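Local coordinates for putative uncharacterized protein (Chlamydia trachomatis, PDB 3K29) that is of unproven function but, as a YscO homolog able to bind copies of itself, probably acts as a chaperone in type III secretion, at residues A[44-49]-A[85-90]; A[33-38]-A[98-103]. One frame throughout, in Å; residues are numbered along the deposited sequence.

Contact 1 (A[44-49]-A[85-90])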
ATOM      1  N   SER A  44     -22.252  -9.783  -9.480  1.00 19.07           N
ATOM      2  CA  SER A  44     -23.672  -9.731  -9.144  1.00 19.34           C
ATOM      3  C   SER A  44     -24.485  -9.782 -10.440  1.00 19.45           C
ATOM      4  O   SER A  44     -25.415 -10.602 -10.615  1.00 18.51           O
ATOM      5  CB  SER A  44     -23.953  -8.460  -8.380  1.00 18.89           C
ATOM      6  OG  SER A  44     -25.323  -8.163  -8.397  1.00 21.03           O
ATOM      7  N   GLU A  45     -24.076  -8.952 -11.391  1.00 18.77           N
ATOM      8  CA  GLU A  45     -24.760  -8.914 -12.682  1.00 19.04           C
ATOM      9  C   GLU A  45     -24.625 -10.235 -13.403  1.00 17.29           C
ATOM     10  O   GLU A  45     -25.577 -10.710 -14.060  1.00 18.31           O
ATOM     11  CB  GLU A  45     -24.239  -7.735 -13.529  1.00 19.01           C
ATOM     12  CG  GLU A  45     -24.732  -6.376 -13.035  1.00 24.74           C
ATOM     13  CD  GLU A  45     -26.269  -6.316 -12.888  1.00 29.02           C
ATOM     14  OE1 GLU A  45     -26.978  -6.820 -13.778  1.00 30.97           O
ATOM     15  OE2 GLU A  45     -26.768  -5.761 -11.882  1.00 33.01           O
ATOM     16  N   ARG A  46     -23.458 -10.859 -13.265  1.00 16.31           N
ATOM     17  CA  ARG A  46     -23.229 -12.176 -13.870  1.00 15.90           C
ATOM     18  C   ARG A  46     -24.153 -13.228 -13.206  1.00 15.98           C
ATOM     19  O   ARG A  46     -24.747 -14.074 -13.890  1.00 15.55           O
ATOM     20  CB  ARG A  46     -21.778 -12.620 -13.715  1.00 14.79           C
ATOM     21  CG  ARG A  46     -21.427 -13.943 -14.421  1.00 18.36           C
ATOM     22  CD  ARG A  46     -21.444 -15.190 -13.494  1.00 24.23           C
ATOM     23  NE  ARG A  46     -21.092 -14.891 -12.097  1.00 23.81           N
ATOM     24  CZ  ARG A  46     -19.848 -14.884 -11.603  1.00 23.61           C
ATOM     25  NH1 ARG A  46     -18.811 -15.168 -12.380  1.00 22.06           N
ATOM     26  NH2 ARG A  46     -19.632 -14.589 -10.318  1.00 21.14           N
ATOM     27  N   ASP A  47     -24.253 -13.172 -11.880  1.00 16.92           N
ATOM     28  CA  ASP A  47     -25.119 -14.127 -11.145  1.00 17.10           C
ATOM     29  C   ASP A  47     -26.586 -14.010 -11.520  1.00 16.96           C
ATOM     30  O   ASP A  47     -27.246 -15.035 -11.615  1.00 17.66           O
ATOM     31  CB  ASP A  47     -24.927 -13.950  -9.643  1.00 18.33           C
ATOM     32  CG  ASP A  47     -23.549 -14.442  -9.177  1.00 20.10           C
ATOM     33  OD1 ASP A  47     -22.919 -15.250  -9.893  1.00 24.81           O
ATOM     34  OD2 ASP A  47     -23.090 -14.035  -8.098  1.00 25.32           O
ATOM     35  N   LYS A  48     -27.112 -12.809 -11.790  1.00 17.47           N
ATOM     36  CA  LYS A  48     -28.514 -12.759 -12.252  1.00 18.02           C
ATOM     37  C   LYS A  48     -28.752 -13.388 -13.614  1.00 18.71           C
ATOM     38  O   LYS A  48     -29.709 -14.108 -13.792  1.00 18.15           O
ATOM     39  CB  LYS A  48     -29.154 -11.397 -12.151  1.00 19.47           C
ATOM     40  CG  LYS A  48     -28.521 -10.298 -12.870  1.00 20.97           C
ATOM     41  CD  LYS A  48     -28.979  -8.974 -12.223  1.00 25.86           C
ATOM     42  CE  LYS A  48     -28.887  -9.038 -10.704  1.00 27.04           C
ATOM     43  NZ  LYS A  48     -28.678  -7.699 -10.138  1.00 28.59           N
ATOM     44  N   VAL A  49     -27.825 -13.193 -14.558  1.00 18.25           N
ATOM     45  CA  VAL A  49     -27.893 -13.909 -15.852  1.00 16.21           C
ATOM     46  C   VAL A  49     -27.714 -15.403 -15.650  1.00 14.74           C
ATOM     47  O   VAL A  49     -28.456 -16.176 -16.223  1.00 13.37           O
ATOM     48  CB  VAL A  49     -26.857 -13.346 -16.914  1.00 16.16           C
ATOM     49  CG1 VAL A  49     -27.039 -14.075 -18.273  1.00 18.32           C
ATOM     50  CG2 VAL A  49     -27.180 -11.901 -17.161  1.00 14.83           C
ATOM     51  N   ILE A  85     -25.147 -17.290 -24.244  1.00 16.60           N
ATOM     52  CA  ILE A  85     -24.220 -16.292 -24.794  1.00 16.44           C
ATOM     53  C   ILE A  85     -24.250 -15.046 -23.899  1.00 16.43           C
ATOM     54  O   ILE A  85     -23.223 -14.472 -23.636  1.00 16.66           O
ATOM     55  CB  ILE A  85     -24.598 -15.943 -26.274  1.00 15.20           C
ATOM     56  CG1 ILE A  85     -24.414 -17.166 -27.171  1.00 19.24           C
ATOM     57  CG2 ILE A  85     -23.769 -14.716 -26.854  1.00 15.48           C
ATOM     58  CD1 ILE A  85     -25.069 -17.002 -28.561  1.00 21.55           C
ATOM     59  N   GLN A  86     -25.408 -14.630 -23.413  1.00 16.38           N
ATOM     60  CA  GLN A  86     -25.394 -13.513 -22.485  1.00 18.31           C
ATOM     61  C   GLN A  86     -24.522 -13.845 -21.284  1.00 17.75           C
ATOM     62  O   GLN A  86     -23.801 -12.961 -20.772  1.00 17.05           O
ATOM     63  CB  GLN A  86     -26.769 -13.160 -21.951  1.00 17.79           C
ATOM     64  CG  GLN A  86     -27.824 -12.888 -22.981  1.00 25.90           C
ATOM     65  CD  GLN A  86     -29.199 -12.692 -22.323  1.00 33.64           C
ATOM     66  OE1 GLN A  86     -29.305 -11.973 -21.310  1.00 39.25           O
ATOM     67  NE2 GLN A  86     -30.234 -13.328 -22.867  1.00 29.73           N
ATOM     68  N   LEU A  87     -24.643 -15.085 -20.781  1.00 17.60           N
ATOM     69  CA  LEU A  87     -23.835 -15.507 -19.644  1.00 17.19           C
ATOM     70  C   LEU A  87     -22.317 -15.444 -19.959  1.00 19.12           C
ATOM     71  O   LEU A  87     -21.565 -14.885 -19.149  1.00 20.43           O
ATOM     72  CB  LEU A  87     -24.239 -16.919 -19.142  1.00 17.11           C
ATOM     73  CG  LEU A  87     -23.415 -17.455 -17.970  1.00 14.35           C
ATOM     74  CD1 LEU A  87     -23.509 -16.371 -16.744  1.00 14.73           C
ATOM     75  CD2 LEU A  87     -23.949 -18.854 -17.542  1.00 15.08           C
ATOM     76  N   SER A  88     -21.854 -16.020 -21.081  1.00 18.56           N
ATOM     77  CA  SER A  88     -20.424 -15.909 -21.438  1.00 20.09           C
ATOM     78  C   SER A  88     -20.005 -14.444 -21.527  1.00 19.87           C
ATOM     79  O   SER A  88     -18.882 -14.119 -21.174  1.00 19.21           O
ATOM     80  CB  SER A  88     -20.063 -16.644 -22.741  1.00 21.52           C
ATOM     81  OG  SER A  88     -20.872 -16.163 -23.809  1.00 25.42           O
ATOM     82  N   GLU A  89     -20.892 -13.555 -21.972  1.00 19.43           N
ATOM     83  CA  GLU A  89     -20.492 -12.124 -22.107  1.00 19.52           C
ATOM     84  C   GLU A  89     -20.308 -11.515 -20.695  1.00 19.86           C
ATOM     85  O   GLU A  89     -19.408 -10.715 -20.456  1.00 18.23           O
ATOM     86  CB  GLU A  89     -21.517 -11.343 -22.927  1.00 20.68           C
ATOM     87  CG  GLU A  89     -21.491 -11.708 -24.434  1.00 24.19           C
ATOM     88  CD  GLU A  89     -22.673 -11.128 -25.217  1.00 28.78           C
ATOM     89  OE1 GLU A  89     -23.621 -10.617 -24.589  1.00 33.17           O
ATOM     90  OE2 GLU A  89     -22.676 -11.210 -26.458  1.00 27.27           O
ATOM     91  N   GLU A  90     -21.159 -11.928 -19.748  1.00 19.20           N
ATOM     92  CA  GLU A  90     -21.017 -11.452 -18.373  1.00 20.02           C
ATOM     93  C   GLU A  90     -19.743 -11.990 -17.737  1.00 20.28           C
ATOM     94  O   GLU A  90     -19.093 -11.247 -17.011  1.00 19.92           O
ATOM     95  CB  GLU A  90     -22.209 -11.882 -17.498  1.00 19.39           C
ATOM     96  CG  GLU A  90     -23.499 -11.213 -17.895  1.00 21.45           C
ATOM     97  CD  GLU A  90     -23.443  -9.721 -17.756  1.00 26.54           C
ATOM     98  OE1 GLU A  90     -22.745  -9.222 -16.858  1.00 32.06           O
ATOM     99  OE2 GLU A  90     -24.106  -9.029 -18.544  1.00 27.69           O
TER

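Contact 2 (A[33-38]-A[98-103])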
ATOM      1  N   GLU A  33      -9.919  -1.111  -3.058  1.00 24.62           N
ATOM      2  CA  GLU A  33     -11.275  -1.320  -2.571  1.00 26.06           C
ATOM      3  C   GLU A  33     -12.344  -0.938  -3.619  1.00 25.72           C
ATOM      4  O   GLU A  33     -13.277  -1.716  -3.826  1.00 25.44           O
ATOM      5  CB  GLU A  33     -11.521  -0.699  -1.171  1.00 26.94           C
ATOM      6  CG  GLU A  33     -12.892  -1.069  -0.507  1.00 29.33           C
ATOM      7  CD  GLU A  33     -13.315  -2.552  -0.635  1.00 33.44           C
ATOM      8  OE1 GLU A  33     -14.429  -2.819  -1.170  1.00 33.48           O
ATOM      9  OE2 GLU A  33     -12.550  -3.449  -0.200  1.00 35.12           O
ATOM     10  N   LEU A  34     -12.185   0.210  -4.289  1.00 24.87           N
ATOM     11  CA  LEU A  34     -13.036   0.565  -5.442  1.00 24.46           C
ATOM     12  C   LEU A  34     -13.103  -0.560  -6.488  1.00 23.31           C
ATOM     13  O   LEU A  34     -14.187  -0.956  -6.913  1.00 22.78           O
ATOM     14  CB  LEU A  34     -12.555   1.858  -6.129  1.00 24.08           C
ATOM     15  CG  LEU A  34     -13.099   3.263  -5.858  1.00 26.34           C
ATOM     16  CD1 LEU A  34     -13.341   3.590  -4.375  1.00 27.35           C
ATOM     17  CD2 LEU A  34     -12.162   4.310  -6.491  1.00 25.59           C
ATOM     18  N   GLU A  35     -11.956  -1.085  -6.893  1.00 22.54           N
ATOM     19  CA  GLU A  35     -11.959  -2.162  -7.877  1.00 22.15           C
ATOM     20  C   GLU A  35     -12.625  -3.418  -7.313  1.00 22.57           C
ATOM     21  O   GLU A  35     -13.391  -4.053  -8.030  1.00 22.63           O
ATOM     22  CB  GLU A  35     -10.547  -2.470  -8.411  1.00 21.83           C
ATOM     23  CG  GLU A  35      -9.856  -1.292  -9.117  1.00 21.25           C
ATOM     24  CD  GLU A  35     -10.721  -0.570 -10.160  1.00 20.66           C
ATOM     25  OE1 GLU A  35     -11.370  -1.202 -11.024  1.00 23.31           O
ATOM     26  OE2 GLU A  35     -10.694   0.673 -10.171  1.00 21.47           O
ATOM     27  N   GLN A  36     -12.344  -3.770  -6.058  1.00 22.00           N
ATOM     28  CA  GLN A  36     -12.994  -4.914  -5.413  1.00 23.58           C
ATOM     29  C   GLN A  36     -14.531  -4.781  -5.416  1.00 23.32           C
ATOM     30  O   GLN A  36     -15.271  -5.734  -5.707  1.00 22.15           O
ATOM     31  CB  GLN A  36     -12.474  -5.117  -3.985  1.00 24.17           C
ATOM     32  CG  GLN A  36     -11.026  -5.595  -3.915  1.00 27.34           C
ATOM     33  CD  GLN A  36     -10.868  -7.098  -4.057  1.00 31.84           C
ATOM     34  OE1 GLN A  36     -11.697  -7.794  -4.673  1.00 32.17           O
ATOM     35  NE2 GLN A  36      -9.784  -7.615  -3.481  1.00 33.57           N
ATOM     36  N   GLU A  37     -14.994  -3.575  -5.122  1.00 23.36           N
ATOM     37  CA  GLU A  37     -16.404  -3.244  -5.171  1.00 23.63           C
ATOM     38  C   GLU A  37     -16.973  -3.370  -6.608  1.00 23.32           C
ATOM     39  O   GLU A  37     -18.092  -3.866  -6.786  1.00 23.50           O
ATOM     40  CB  GLU A  37     -16.602  -1.830  -4.610  1.00 24.15           C
ATOM     41  CG  GLU A  37     -17.952  -1.583  -3.961  1.00 27.67           C
ATOM     42  CD  GLU A  37     -19.088  -1.521  -4.978  1.00 33.50           C
ATOM     43  OE1 GLU A  37     -18.805  -1.126  -6.136  1.00 35.44           O
ATOM     44  OE2 GLU A  37     -20.254  -1.867  -4.626  1.00 34.53           O
ATOM     45  N   LYS A  38     -16.222  -2.925  -7.618  1.00 22.31           N
ATOM     46  CA  LYS A  38     -16.658  -3.074  -9.026  1.00 21.52           C
ATOM     47  C   LYS A  38     -16.666  -4.523  -9.413  1.00 20.85           C
ATOM     48  O   LYS A  38     -17.551  -4.927 -10.138  1.00 20.96           O
ATOM     49  CB  LYS A  38     -15.802  -2.282 -10.021  1.00 21.24           C
ATOM     50  CG  LYS A  38     -15.875  -0.751  -9.869  1.00 21.80           C
ATOM     51  CD  LYS A  38     -14.661  -0.028 -10.517  1.00 20.58           C
ATOM     52  CE  LYS A  38     -14.607  -0.210 -12.051  1.00 18.96           C
ATOM     53  NZ  LYS A  38     -13.272   0.177 -12.614  1.00 17.18           N
ATOM     54  N   LYS A  98     -11.521  -8.427 -12.930  1.00 23.16           N
ATOM     55  CA  LYS A  98     -10.460  -9.136 -12.228  1.00 23.94           C
ATOM     56  C   LYS A  98      -9.109  -8.573 -12.539  1.00 23.81           C
ATOM     57  O   LYS A  98      -8.277  -8.476 -11.639  1.00 23.57           O
ATOM     58  CB  LYS A  98     -10.499 -10.655 -12.470  1.00 23.79           C
ATOM     59  CG  LYS A  98     -11.681 -11.254 -11.687  1.00 25.09           C
ATOM     60  CD  LYS A  98     -11.718 -12.752 -11.582  1.00 26.97           C
ATOM     61  CE  LYS A  98     -12.907 -13.049 -10.682  1.00 32.44           C
ATOM     62  NZ  LYS A  98     -12.922 -14.421 -10.094  1.00 35.13           N
ATOM     63  N   GLU A  99      -8.900  -8.197 -13.797  1.00 23.15           N
ATOM     64  CA  GLU A  99      -7.626  -7.643 -14.224  1.00 23.58           C
ATOM     65  C   GLU A  99      -7.343  -6.273 -13.567  1.00 22.94           C
ATOM     66  O   GLU A  99      -6.206  -5.960 -13.222  1.00 21.39           O
ATOM     67  CB  GLU A  99      -7.571  -7.487 -15.744  1.00 23.60           C
ATOM     68  CG  GLU A  99      -7.599  -8.753 -16.573  1.00 26.53           C
ATOM     69  CD  GLU A  99      -7.472  -8.421 -18.054  1.00 29.21           C
ATOM     70  OE1 GLU A  99      -6.355  -8.174 -18.525  1.00 32.32           O
ATOM     71  OE2 GLU A  99      -8.489  -8.369 -18.759  1.00 31.94           O
ATOM     72  N   ASN A 100      -8.390  -5.466 -13.425  1.00 23.67           N
ATOM     73  CA  ASN A 100      -8.326  -4.220 -12.666  1.00 23.29           C
ATOM     74  C   ASN A 100      -8.008  -4.459 -11.208  1.00 23.77           C
ATOM     75  O   ASN A 100      -7.208  -3.706 -10.619  1.00 23.58           O
ATOM     76  CB  ASN A 100      -9.617  -3.402 -12.798  1.00 22.60           C
ATOM     77  CG  ASN A 100      -9.827  -2.880 -14.189  1.00 23.73           C
ATOM     78  OD1 ASN A 100      -8.880  -2.649 -14.931  1.00 23.55           O
ATOM     79  ND2 ASN A 100     -11.075  -2.697 -14.562  1.00 25.62           N
ATOM     80  N   VAL A 101      -8.632  -5.471 -10.614  1.00 23.94           N
ATOM     81  CA  VAL A 101      -8.368  -5.782  -9.210  1.00 24.80           C
ATOM     82  C   VAL A 101      -6.906  -6.178  -8.998  1.00 25.50           C
ATOM     83  O   VAL A 101      -6.259  -5.706  -8.079  1.00 25.35           O
ATOM     84  CB  VAL A 101      -9.318  -6.837  -8.625  1.00 24.66           C
ATOM     85  CG1 VAL A 101      -8.799  -7.370  -7.273  1.00 23.87           C
ATOM     86  CG2 VAL A 101     -10.702  -6.232  -8.433  1.00 25.91           C
ATOM     87  N   LEU A 102      -6.400  -7.048  -9.859  1.00 26.07           N
ATOM     88  CA  LEU A 102      -5.025  -7.482  -9.757  1.00 25.13           C
ATOM     89  C   LEU A 102      -4.020  -6.338  -9.914  1.00 24.80           C
ATOM     90  O   LEU A 102      -3.071  -6.252  -9.141  1.00 24.99           O
ATOM     91  CB  LEU A 102      -4.747  -8.602 -10.761  1.00 26.09           C
ATOM     92  CG  LEU A 102      -3.283  -9.008 -10.836  1.00 26.43           C
ATOM     93  CD1 LEU A 102      -2.915  -9.772  -9.576  1.00 29.28           C
ATOM     94  CD2 LEU A 102      -3.010  -9.788 -12.088  1.00 29.37           C
ATOM     95  N   ALA A 103      -4.202  -5.471 -10.905  1.00 23.79           N
ATOM     96  CA  ALA A 103      -3.309  -4.329 -11.051  1.00 23.27           C
ATOM     97  C   ALA A 103      -3.332  -3.418  -9.796  1.00 23.76           C
ATOM     98  O   ALA A 103      -2.269  -3.006  -9.326  1.00 23.30           O
ATOM     99  CB  ALA A 103      -3.619  -3.545 -12.315  1.00 23.14           C
TER

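Contact 1 (A[44-49]-A[85-90])
Helices 44-49 and 85-90 run antiparallel at 165°, their axes 9.1 Å apart, with the CA atoms of Arg46 and Glu90 and those of Val49 and Leu87 closest across the pair. They belong to the two arms of a long antiparallel coiled-coil hairpin, helix 8-66 against helix 70-160. Val49 loses more surface to the other helix than any other residue here. CG1, anti to the backbone N (chi1 -176°), presses on the opposite backbone, 3.6 Å from Leu87 N, and also touches the CB of Gln86; CG2 lies 3.8 Å from Glu90 CG. Leu87 answers with CD1, which sits against the aliphatic CG and CD of Arg46; the Leu87 side chain also touches Lys50 and Tyr53 of helix 8-66. The Arg46 and Glu90 side chains pass alongside one another, pointing opposite ways, and meet through carbon, Arg46 CG to Glu90 CB at 3.8 Å. Their charged ends are engaged separately: Glu90 OE2 pairs with Lys93, and Arg46 NH1 with Glu91. Bends at chi2 and chi3 carry the guanidinium away from the facing segment and bring Arg46 NE to Asp47 OD1, a salt-bridge bond of 2.9 Å made from 47° above the carboxylate plane.

Contact 2 (A[33-38]-A[98-103])
Van der Waals packing centres on Val101, whose two methyls divide the work between Glu35 and Gln36. CG2 presses on the backbone of the facing helix, 3.5 Å from Glu35 O, and touches the CB of Glu35 at 3.8 Å. CG1, anti to the backbone N at chi1 167°, meets the amide end of Gln36, with CD 3.8 Å away; the Gln36 chain bends at chi2 to bring that end across the valine at about a right angle. Leu32 and Leu39, a turn to each side on the same helix as Glu35, also touch Val101. This is a stretch of the antiparallel coiled coil, and the axes of segments 33-38 and 98-103 are 8.7 Å apart at 161°. The polar groups gather beside Val101, around Glu35. Its chain folds over at chi2 and lays OE1 against Asn100, 3.3 Å from CB, with the carboxylate and amide planes 79° apart; this is contact without a hydrogen bond. The Asn100 amide instead gives its ND2 to Gln97 OE1, while Gln97 NE2 bonds Glu35 OE1, making Gln97 the polar bridge between the two. Within its own helix Glu35 is held by a salt bridge from Lys38, whose NZ comes in on the syn lone pair of OE1 at 2.8 Å, giving that oxygen two donors, Lys38 NZ and Gln97 NE2.

Both contacts join the same two helices, 8-66 and 70-160, and contact 1 is nested inside the loop closed by contact 2. Their centres lie about 18 Å apart, and the segments do not touch, with nearest atoms separated by about 6 Å. Neither has a buried touching residue: each is a surface contact, as expected of a slender two-helix hairpin, though contact 2 has its centre about 14 Å from the centre of the chain, against about 32 Å for contact 1. Neither pair of segments is crossed by a hydrogen bond. Contact 1 buries more surface and meets largely through carbon; contact 2 is smaller, sets a carboxylate against one amide and lays a second on its single valine.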